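Local coordinates for multisubunit Na+/H+ antiporter, F subunit (PDB 6Z16), which probably serves as a membrane-embedded subunit of a multisubunit sodium:proton antiporter of the CPA3 (Mrp) family, at residues L12-F17 / D35-T40; T40-V45 / D59-I64; M2-L7 / S49-T54. All coordinates share one frame; numbering follows the deposited sequence.

Interaction 1: residues L12-F17 / D35-T40; sequences LAMVGF and DAMGIT. With PTY (phosphatidylethanolamine), chain B.
This contact belongs to the antiparallel helical hairpin formed by helices 3-22 and 27-52, both predicted to span the membrane. The two short axes approach to 9.2 Å and run at 164° to each other. The ring of F17 meets A36 in a CH-pi contact. A36 CB sits 3.6 Å from the F17 ring centroid and nearly on the ring normal, so the methyl covers the middle of one face. F17 has CG anti to its carbonyl carbon (chi1 -65°), which sends the ring across to helix 27-52. T40 OG1 approaches the same ring obliquely near CE2.

That hydroxyl is tied to its own helix. T40 OG1 donates to A36 O at 2.7 Å. The carbonyl also accepts T40 N at 2.9 Å, and the two donors come from opposite faces of the carbonyl plane. The buried hydroxyl is thus satisfied one turn back and can pack beside an aromatic ring.

The methionines fill the next layer. M14 and M37 cross at about a right angle, with M14 CG against M37 CG at 3.7 Å. Both chains run extended to the sulfur and then bend at chi3. The bend brings M14 CE to M37 O at 3.5 Å, and M37 CE to the backbone of F17. The sulfurs face a bound phosphatidylethanolamine: M37 SD is 3.7 Å from its tail atom C29, and M14 SD lies near C27 of the same tail.

L18 and V21 of helix 3-22 extend the packing around M37. S27 and I44 of a neighbouring subunit pack on F17 and A36, while D35 turns to A68 and T72 on helix 58-79.

Interaction 2: residues T40-V45 / D59-I64; sequences TLAGIV and DVILLI
V60 O accepts the backbone N of I64 at 2.9 Å, an ordinary helical bond between two residues that both touch helix 27-52. It spaces V60 and I64 one turn apart on the same side of helix 58-79. The facing side of helix 27-52 carries L41, A42 and V45. The two helices are antiparallel, with 175° between their directions and a closest axis approach of 9.1 Å, as in a transmembrane helical hairpin. A42 and I61 are the nearest pair of CA atoms, 5.1 Å apart.

I64 packs onto A42. Its CG2 branch, anti to the backbone N of I64, rests 3.8 Å from A42 CB. The other branch extends alongside, so that I64 CD1 lies 4.0 Å from A42 CA and also borders L41 CG and V45 CG2. The small methyl of A42 lets the isoleucine come down on the backbone of helix 27-52. I61 covers the next part of that backbone, with I61 CG1 3.9 Å from A42 O.

V45 works at the other end of the contact through its CG1 methyl. This branch is anti to the backbone N (chi1 173°). V45 CG1 meets I61 CG1 at 4.0 Å and V60 CG1 at 4.1 Å. V45 and I61 slide past each other in opposite directions, whereas V45 and V60 meet at about a right angle.

Leucines of a neighbouring subunit, L688 and L703, pack on L41, V60 and I64, and a lipid also touches L41. The chemistry is wholly aliphatic between the side chains. Close fit between apolar surfaces, and not directional bonds, probably keeps these two segments side by side, consistent with helices predicted to span the membrane.

Interaction 3: residues M2-L7 / S49-T54; sequences MLNIAL and SMLLNT. With PTY (phosphatidylethanolamine), chain C.
The side-chain amide of N4 is the flat group here, lying between a lipid and L51 at the open end of the antiparallel hairpin of helices 3-22 and 27-52. At this end helix 3-22 begins and helix 27-52 stops. Ester carbonyl oxygen O10 of a bound phosphatidylethanolamine stands over one face of the amide, 3.7 Å from N4 CG. L51 CD1 lies obliquely beyond the other side, with N4 OD1 4.4 Å away. N4 OD1 and the lipid O10 are 3.6 Å apart. As modelled, both are carbonyl oxygens, so the approach is a contact and not a hydrogen bond. Phosphate oxygen O13 is on the same face as O10, so ester and headgroup both border the amide.

Leucines make most of the contact. L3 holds CG anti to its carbonyl carbon (chi1 -73°) and aims the branch at the opposite helix. Its CD2 methyl settles between two residues: L3 CD2 is 3.7 Å from M50 CB and equally far from L51 CD2. L3 and L51 slide past each other in opposite directions, while L3 and M50 meet at a slant. The surface buried is modest, 203 Å² over both sides.

I47, one turn before L51, continues the packing against L3, A6 and L7. Y651 of a neighbouring subunit packs on L7 and L51, and I17 of another subunit on M50. One turn along from L3, L7 reaches L51 tip to tip, with L7 CD1 3.7 Å from L51 CD1.

Overall arrangement
Helix 27-52 takes part in all three contacts. Interactions 1 and 3 join it to helix 3-22, and interaction 2 joins it to helix 58-79. The centres of interactions 1 and 2 are about 12 Å apart; the two touch and share T40. Interaction 3 lies nearer the end of the hairpin, its centre about 13 Å from that of interaction 2 and 18 Å from that of interaction 1. Interactions 2 and 3 touch where I44 meets L7. Along the chain, interaction 1 is nested within interaction 3, closes before interaction 2 opens, and interaction 2 crosses interaction 3. The middle helix thus binds both outer helices into one three-helix membrane subunit, with lipids bordering it.

Interaction 1: residues L12-F17 / D35-T40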
loop_
_atom_site.group_PDB
_atom_site.type_symbol
_atom_site.label_atom_id
_atom_site.label_comp_id
_atom_site.label_asym_id
_atom_site.label_seq_id
_atom_site.Cartn_x
_atom_site.Cartn_y
_atom_site.Cartn_z
ATOM N N LEU F 12 6.083 42.741 19.956
ATOM C CA LEU F 12 5.162 43.870 20.050
ATOM C C LEU F 12 3.716 43.437 19.827
ATOM O O LEU F 12 2.799 44.008 20.429
ATOM C CB LEU F 12 5.558 44.955 19.050
ATOM C CG LEU F 12 6.937 45.585 19.265
ATOM C CD1 LEU F 12 7.263 46.549 18.146
ATOM C CD2 LEU F 12 7.033 46.269 20.614
ATOM N N ALA F 13 3.496 42.404 19.009
ATOM C CA ALA F 13 2.151 41.866 18.844
ATOM C C ALA F 13 1.648 41.210 20.125
ATOM O O ALA F 13 0.478 41.371 20.494
ATOM C CB ALA F 13 2.124 40.870 17.690
ATOM N N MET F 14 2.524 40.478 20.817
ATOM C CA MET F 14 2.163 39.876 22.096
ATOM C C MET F 14 1.909 40.932 23.164
ATOM O O MET F 14 1.016 40.759 24.001
ATOM C CB MET F 14 3.260 38.909 22.534
ATOM C CG MET F 14 2.966 38.165 23.816
ATOM S SD MET F 14 4.227 36.952 24.223
ATOM C CE MET F 14 3.822 35.679 23.038
ATOM N N VAL F 15 2.650 42.042 23.125
ATOM C CA VAL F 15 2.360 43.174 24.007
ATOM C C VAL F 15 0.989 43.774 23.687
ATOM O O VAL F 15 0.240 44.160 24.595
ATOM C CB VAL F 15 3.497 44.212 23.915
ATOM C CG1 VAL F 15 3.152 45.500 24.638
ATOM C CG2 VAL F 15 4.763 43.636 24.517
ATOM N N GLY F 16 0.613 43.813 22.406
ATOM C CA GLY F 16 -0.714 44.307 22.049
ATOM C C GLY F 16 -1.845 43.405 22.519
ATOM O O GLY F 16 -2.866 43.883 23.038
ATOM N N PHE F 17 -1.673 42.086 22.369
ATOM C CA PHE F 17 -2.672 41.161 22.906
ATOM C C PHE F 17 -2.695 41.193 24.430
ATOM O O PHE F 17 -3.743 40.959 25.038
ATOM C CB PHE F 17 -2.438 39.724 22.424
ATOM C CG PHE F 17 -2.616 39.535 20.945
ATOM C CD1 PHE F 17 -3.850 39.740 20.355
ATOM C CD2 PHE F 17 -1.575 39.065 20.160
ATOM C CE1 PHE F 17 -4.020 39.561 19.000
ATOM C CE2 PHE F 17 -1.741 38.874 18.803
ATOM C CZ PHE F 17 -2.966 39.118 18.225
ATOM N N ASP F 35 -5.735 33.366 23.674
ATOM C CA ASP F 35 -5.604 32.406 22.577
ATOM C C ASP F 35 -4.602 32.893 21.532
ATOM O O ASP F 35 -3.686 32.155 21.129
ATOM C CB ASP F 35 -6.974 32.176 21.941
ATOM C CG ASP F 35 -7.012 30.961 21.027
ATOM O OD1 ASP F 35 -5.985 30.265 20.878
ATOM O OD2 ASP F 35 -8.091 30.693 20.460
ATOM N N ALA F 36 -4.755 34.147 21.097
ATOM C CA ALA F 36 -3.827 34.714 20.127
ATOM C C ALA F 36 -2.427 34.871 20.700
ATOM O O ALA F 36 -1.441 34.753 19.965
ATOM C CB ALA F 36 -4.346 36.057 19.645
ATOM N N MET F 37 -2.323 35.097 22.011
ATOM C CA MET F 37 -1.025 35.218 22.658
ATOM C C MET F 37 -0.297 33.882 22.675
ATOM O O MET F 37 0.920 33.826 22.460
ATOM C CB MET F 37 -1.238 35.741 24.072
ATOM C CG MET F 37 -0.027 36.268 24.769
ATOM S SD MET F 37 -0.535 36.747 26.425
ATOM C CE MET F 37 -1.731 38.014 26.042
ATOM N N GLY F 38 -1.036 32.791 22.892
ATOM C CA GLY F 38 -0.435 31.468 22.811
ATOM C C GLY F 38 0.013 31.103 21.408
ATOM O O GLY F 38 1.096 30.536 21.220
ATOM N N ILE F 39 -0.801 31.439 20.404
ATOM C CA ILE F 39 -0.410 31.164 19.019
ATOM C C ILE F 39 0.817 31.991 18.619
ATOM O O ILE F 39 1.726 31.503 17.923
ATOM C CB ILE F 39 -1.615 31.404 18.092
ATOM C CG1 ILE F 39 -2.747 30.447 18.452
ATOM C CG2 ILE F 39 -1.254 31.172 16.662
ATOM C CD1 ILE F 39 -4.037 30.748 17.743
ATOM N N THR F 40 0.899 33.231 19.106
ATOM C CA THR F 40 2.081 34.054 18.871
ATOM C C THR F 40 3.309 33.483 19.577
ATOM O O THR F 40 4.424 33.563 19.044
ATOM C CB THR F 40 1.796 35.483 19.332
ATOM O OG1 THR F 40 0.585 35.935 18.721
ATOM C CG2 THR F 40 2.911 36.422 18.919
HETATM C C1 PTY B . -8.023 38.685 33.900
HETATM C C2 PTY B . -14.756 39.145 36.055
HETATM C C3 PTY B . -13.484 39.522 35.261
HETATM O O4 PTY B . -6.968 39.449 34.526
HETATM C C5 PTY B . -9.247 39.234 36.044
HETATM C C6 PTY B . -9.330 38.681 34.648
HETATM O O7 PTY B . -9.683 37.269 34.752
HETATM C C8 PTY B . -10.364 36.714 33.739
HETATM O O10 PTY B . -10.817 37.334 32.817
HETATM C C11 PTY B . -10.484 35.231 33.928
HETATM C C12 PTY B . -10.883 34.469 32.675
HETATM C C13 PTY B . -9.825 34.480 31.589
HETATM C C14 PTY B . -8.522 33.818 31.991
HETATM C C15 PTY B . -8.659 32.360 32.389
HETATM C C16 PTY B . -7.329 31.703 32.717
HETATM C C17 PTY B . -6.383 31.621 31.540
HETATM C C18 PTY B . -4.928 31.432 31.920
HETATM C C19 PTY B . -3.996 31.789 30.785
HETATM C C20 PTY B . -2.529 31.842 31.143
HETATM C C21 PTY B . -1.695 32.491 30.053
HETATM C C22 PTY B . -1.987 31.947 28.661
HETATM C C23 PTY B . -1.181 32.607 27.557
HETATM C C24 PTY B . 0.314 32.556 27.795
HETATM C C25 PTY B . 1.134 33.255 26.730
HETATM C C26 PTY B . 2.589 33.464 27.109
HETATM C C27 PTY B . 2.946 34.911 27.399
HETATM C C28 PTY B . 2.309 35.480 28.643
HETATM C C29 PTY B . 2.337 36.983 28.677
HETATM C C30 PTY B . -6.785 40.697 34.097
HETATM C C31 PTY B . -5.362 41.117 34.279
HETATM O O30 PTY B . -7.646 41.367 33.598
HETATM C C32 PTY B . -4.416 40.157 33.573
HETATM C C33 PTY B . -2.959 40.476 33.824
HETATM C C34 PTY B . -1.985 39.526 33.152
HETATM C C35 PTY B . -0.537 39.886 33.428
HETATM C C36 PTY B . 0.476 39.111 32.609
HETATM C C37 PTY B . 1.870 39.709 32.676
HETATM C C38 PTY B . 2.835 39.145 31.655
HETATM C C39 PTY B . 4.098 39.972 31.503
HETATM C C40 PTY B . 4.935 39.609 30.288
HETATM C C41 PTY B . 5.425 38.172 30.277
HETATM C C42 PTY B . 5.994 37.739 28.936
HETATM C C43 PTY B . 6.250 36.253 28.824
HETATM C C44 PTY B . 6.577 35.808 27.419
HETATM P P1 PTY B . -11.530 40.464 36.825
HETATM O O11 PTY B . -12.355 39.289 36.140
HETATM O O12 PTY B . -12.184 41.772 36.394
HETATM O O13 PTY B . -11.428 40.271 38.285
HETATM O O14 PTY B . -10.078 40.411 36.121
HETATM N N1 PTY B . -15.913 39.177 35.156
#

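Interaction 2: residues T40-V45 / D59-I64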
loop_
_atom_site.group_PDB
_atom_site.type_symbol
_atom_site.label_atom_id
_atom_site.label_comp_id
_atom_site.label_asym_id
_atom_site.label_seq_id
_atom_site.Cartn_x
_atom_site.Cartn_y
_atom_site.Cartn_z
ATOM N N THR F 40 0.899 33.231 19.106
ATOM C CA THR F 40 2.081 34.054 18.871
ATOM C C THR F 40 3.309 33.483 19.577
ATOM O O THR F 40 4.424 33.563 19.044
ATOM C CB THR F 40 1.796 35.483 19.332
ATOM O OG1 THR F 40 0.585 35.935 18.721
ATOM C CG2 THR F 40 2.911 36.422 18.919
ATOM N N LEU F 41 3.114 32.878 20.755
ATOM C CA LEU F 41 4.201 32.172 21.430
ATOM C C LEU F 41 4.706 30.995 20.602
ATOM O O LEU F 41 5.914 30.736 20.551
ATOM C CB LEU F 41 3.734 31.697 22.807
ATOM C CG LEU F 41 4.712 30.882 23.651
ATOM C CD1 LEU F 41 5.951 31.688 23.963
ATOM C CD2 LEU F 41 4.040 30.414 24.925
ATOM N N ALA F 42 3.789 30.283 19.938
ATOM C CA ALA F 42 4.188 29.202 19.033
ATOM C C ALA F 42 5.023 29.727 17.868
ATOM O O ALA F 42 6.006 29.092 17.453
ATOM C CB ALA F 42 2.955 28.468 18.512
ATOM N N GLY F 43 4.662 30.903 17.350
ATOM C CA GLY F 43 5.479 31.523 16.313
ATOM C C GLY F 43 6.862 31.931 16.788
ATOM O O GLY F 43 7.849 31.791 16.053
ATOM N N ILE F 44 6.946 32.446 18.018
ATOM C CA ILE F 44 8.232 32.813 18.608
ATOM C C ILE F 44 9.115 31.584 18.776
ATOM O O ILE F 44 10.326 31.634 18.519
ATOM C CB ILE F 44 8.008 33.556 19.940
ATOM C CG1 ILE F 44 7.337 34.899 19.682
ATOM C CG2 ILE F 44 9.307 33.794 20.685
ATOM C CD1 ILE F 44 6.868 35.582 20.918
ATOM N N VAL F 45 8.516 30.451 19.159
ATOM C CA VAL F 45 9.278 29.211 19.302
ATOM C C VAL F 45 9.791 28.728 17.946
ATOM O O VAL F 45 10.941 28.283 17.831
ATOM C CB VAL F 45 8.428 28.144 20.018
ATOM C CG1 VAL F 45 9.128 26.799 20.030
ATOM C CG2 VAL F 45 8.172 28.568 21.436
ATOM N N ASP F 59 7.745 19.894 18.175
ATOM C CA ASP F 59 6.749 19.269 19.030
ATOM C C ASP F 59 6.166 20.267 20.012
ATOM O O ASP F 59 4.985 20.180 20.356
ATOM C CB ASP F 59 7.381 18.102 19.781
ATOM C CG ASP F 59 7.788 16.969 18.865
ATOM O OD1 ASP F 59 7.113 16.762 17.832
ATOM O OD2 ASP F 59 8.788 16.289 19.174
ATOM N N VAL F 60 6.979 21.235 20.443
ATOM C CA VAL F 60 6.503 22.325 21.288
ATOM C C VAL F 60 5.476 23.166 20.540
ATOM O O VAL F 60 4.481 23.604 21.119
ATOM C CB VAL F 60 7.700 23.167 21.775
ATOM C CG1 VAL F 60 7.258 24.306 22.662
ATOM C CG2 VAL F 60 8.722 22.294 22.488
ATOM N N ILE F 61 5.663 23.346 19.230
ATOM C CA ILE F 61 4.755 24.176 18.438
ATOM C C ILE F 61 3.395 23.507 18.292
ATOM O O ILE F 61 2.345 24.121 18.545
ATOM C CB ILE F 61 5.379 24.471 17.066
ATOM C CG1 ILE F 61 6.660 25.273 17.243
ATOM C CG2 ILE F 61 4.390 25.187 16.164
ATOM C CD1 ILE F 61 7.490 25.307 16.025
ATOM N N LEU F 62 3.395 22.227 17.903
ATOM C CA LEU F 62 2.118 21.520 17.800
ATOM C C LEU F 62 1.475 21.310 19.169
ATOM O O LEU F 62 0.239 21.310 19.284
ATOM C CB LEU F 62 2.312 20.197 17.061
ATOM C CG LEU F 62 1.079 19.335 16.796
ATOM C CD1 LEU F 62 0.002 20.140 16.114
ATOM C CD2 LEU F 62 1.464 18.165 15.925
ATOM N N LEU F 63 2.295 21.233 20.223
ATOM C CA LEU F 63 1.781 21.150 21.582
ATOM C C LEU F 63 1.088 22.441 21.998
ATOM O O LEU F 63 0.028 22.402 22.628
ATOM C CB LEU F 63 2.919 20.833 22.542
ATOM C CG LEU F 63 2.463 20.495 23.953
ATOM C CD1 LEU F 63 1.759 19.165 23.934
ATOM C CD2 LEU F 63 3.612 20.474 24.905
ATOM N N ILE F 64 1.680 23.591 21.671
ATOM C CA ILE F 64 1.067 24.879 21.996
ATOM C C ILE F 64 -0.253 25.042 21.252
ATOM O O ILE F 64 -1.242 25.527 21.821
ATOM C CB ILE F 64 2.053 26.025 21.699
ATOM C CG1 ILE F 64 3.179 26.040 22.724
ATOM C CG2 ILE F 64 1.372 27.353 21.744
ATOM C CD1 ILE F 64 4.337 26.880 22.305
#

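Interaction 3: residues M2-L7 / S49-T54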
loop_
_atom_site.group_PDB
_atom_site.type_symbol
_atom_site.label_atom_id
_atom_site.label_comp_id
_atom_site.label_asym_id
_atom_site.label_seq_id
_atom_site.Cartn_x
_atom_site.Cartn_y
_atom_site.Cartn_z
ATOM N N MET F 2 15.496 40.432 8.726
ATOM C CA MET F 2 15.857 39.069 9.085
ATOM C C MET F 2 14.987 38.530 10.221
ATOM O O MET F 2 13.855 38.965 10.406
ATOM C CB MET F 2 17.346 39.002 9.440
ATOM C CG MET F 2 17.798 39.946 10.545
ATOM S SD MET F 2 19.586 39.925 10.765
ATOM C CE MET F 2 20.109 40.806 9.296
ATOM N N LEU F 3 15.526 37.571 10.972
ATOM C CA LEU F 3 14.741 36.849 11.965
ATOM C C LEU F 3 14.511 37.677 13.224
ATOM O O LEU F 3 13.464 37.541 13.875
ATOM C CB LEU F 3 15.445 35.535 12.321
ATOM C CG LEU F 3 15.460 34.362 11.327
ATOM C CD1 LEU F 3 16.493 34.504 10.210
ATOM C CD2 LEU F 3 15.683 33.066 12.054
ATOM N N ASN F 4 15.475 38.538 13.566
ATOM C CA ASN F 4 15.352 39.404 14.732
ATOM C C ASN F 4 14.228 40.414 14.555
ATOM O O ASN F 4 13.529 40.750 15.518
ATOM C CB ASN F 4 16.674 40.122 14.974
ATOM C CG ASN F 4 17.777 39.183 15.401
ATOM O OD1 ASN F 4 17.578 38.311 16.242
ATOM N ND2 ASN F 4 18.951 39.352 14.816
ATOM N N ILE F 5 14.035 40.889 13.323
ATOM C CA ILE F 5 12.946 41.811 13.014
ATOM C C ILE F 5 11.596 41.134 13.224
ATOM O O ILE F 5 10.679 41.717 13.817
ATOM C CB ILE F 5 13.114 42.361 11.581
ATOM C CG1 ILE F 5 14.238 43.405 11.528
ATOM C CG2 ILE F 5 11.829 42.959 11.044
ATOM C CD1 ILE F 5 15.608 42.876 11.166
ATOM N N ALA F 6 11.480 39.871 12.805
ATOM C CA ALA F 6 10.246 39.121 13.017
ATOM C C ALA F 6 9.999 38.841 14.494
ATOM O O ALA F 6 8.846 38.851 14.937
ATOM C CB ALA F 6 10.287 37.818 12.226
ATOM N N LEU F 7 11.063 38.620 15.276
ATOM C CA LEU F 7 10.888 38.464 16.720
ATOM C C LEU F 7 10.430 39.750 17.388
ATOM O O LEU F 7 9.602 39.706 18.304
ATOM C CB LEU F 7 12.172 37.975 17.371
ATOM C CG LEU F 7 12.328 36.474 17.247
ATOM C CD1 LEU F 7 13.662 36.099 17.746
ATOM C CD2 LEU F 7 11.256 35.799 18.073
ATOM N N SER F 49 13.726 28.588 17.048
ATOM C CA SER F 49 14.277 27.317 16.599
ATOM C C SER F 49 15.018 27.472 15.283
ATOM O O SER F 49 16.001 26.763 15.045
ATOM C CB SER F 49 13.166 26.282 16.467
ATOM O OG SER F 49 12.277 26.632 15.428
ATOM N N MET F 50 14.561 28.378 14.413
ATOM C CA MET F 50 15.365 28.701 13.234
ATOM C C MET F 50 16.658 29.422 13.599
ATOM O O MET F 50 17.671 29.255 12.911
ATOM C CB MET F 50 14.571 29.544 12.243
ATOM C CG MET F 50 13.557 28.782 11.441
ATOM S SD MET F 50 12.820 29.827 10.180
ATOM C CE MET F 50 11.661 30.771 11.156
ATOM N N LEU F 51 16.639 30.239 14.656
ATOM C CA LEU F 51 17.855 30.925 15.094
ATOM C C LEU F 51 18.869 29.954 15.680
ATOM O O LEU F 51 20.061 30.021 15.363
ATOM C CB LEU F 51 17.531 32.003 16.123
ATOM C CG LEU F 51 16.926 33.323 15.682
ATOM C CD1 LEU F 51 16.614 34.110 16.910
ATOM C CD2 LEU F 51 17.937 34.068 14.847
ATOM N N LEU F 52 18.416 29.048 16.547
ATOM C CA LEU F 52 19.312 28.103 17.202
ATOM C C LEU F 52 19.783 26.982 16.284
ATOM O O LEU F 52 20.651 26.207 16.701
ATOM C CB LEU F 52 18.629 27.503 18.432
ATOM C CG LEU F 52 18.354 28.487 19.566
ATOM C CD1 LEU F 52 17.528 27.844 20.665
ATOM C CD2 LEU F 52 19.658 29.021 20.113
ATOM N N ASN F 53 19.220 26.890 15.071
ATOM C CA ASN F 53 19.574 25.905 14.042
ATOM C C ASN F 53 19.352 24.480 14.548
ATOM O O ASN F 53 20.183 23.591 14.363
ATOM C CB ASN F 53 21.010 26.110 13.540
ATOM C CG ASN F 53 21.262 25.459 12.195
ATOM O OD1 ASN F 53 20.373 24.840 11.618
ATOM N ND2 ASN F 53 22.480 25.599 11.690
ATOM N N THR F 54 18.226 24.267 15.221
ATOM C CA THR F 54 17.871 22.960 15.747
ATOM C C THR F 54 16.447 22.618 15.349
ATOM O O THR F 54 15.563 23.477 15.328
ATOM C CB THR F 54 17.987 22.887 17.284
ATOM O OG1 THR F 54 17.116 23.853 17.886
ATOM C CG2 THR F 54 19.417 23.123 17.751
HETATM C C1 PTY C . 20.316 43.377 19.640
HETATM C C2 PTY C . 17.869 45.744 12.444
HETATM C C3 PTY C . 19.057 45.753 13.436
HETATM O O4 PTY C . 20.004 44.288 20.719
HETATM C C5 PTY C . 19.220 44.822 17.924
HETATM C C6 PTY C . 19.254 43.469 18.578
HETATM O O7 PTY C . 17.939 43.245 19.177
HETATM C C8 PTY C . 17.383 42.038 19.000
HETATM O O10 PTY C . 17.953 41.109 18.498
HETATM C C11 PTY C . 15.965 42.013 19.489
HETATM C C12 PTY C . 15.718 40.925 20.522
HETATM C C13 PTY C . 14.244 40.656 20.784
HETATM C C14 PTY C . 14.029 39.697 21.938
HETATM C C15 PTY C . 12.713 38.943 21.922
HETATM C C16 PTY C . 12.696 37.761 22.881
HETATM C C17 PTY C . 11.351 37.066 23.000
HETATM C C18 PTY C . 10.248 37.954 23.548
HETATM C C19 PTY C . 8.888 37.278 23.609
HETATM C C30 PTY C . 21.012 45.005 21.225
HETATM C C31 PTY C . 20.580 45.775 22.437
HETATM O O30 PTY C . 22.122 45.011 20.770
HETATM C C32 PTY C . 21.363 45.394 23.685
HETATM C C33 PTY C . 20.646 45.775 24.972
HETATM C C34 PTY C . 19.332 45.036 25.167
HETATM C C35 PTY C . 18.449 45.607 26.262
HETATM C C36 PTY C . 17.030 45.056 26.245
HETATM C C37 PTY C . 16.094 45.738 27.228
HETATM P P1 PTY C . 17.991 44.489 15.547
HETATM O O11 PTY C . 18.489 45.788 14.769
HETATM O O12 PTY C . 16.519 44.296 15.187
HETATM O O13 PTY C . 18.859 43.326 15.268
HETATM O O14 PTY C . 18.039 44.900 17.100
HETATM N N1 PTY C . 17.328 47.100 12.309
#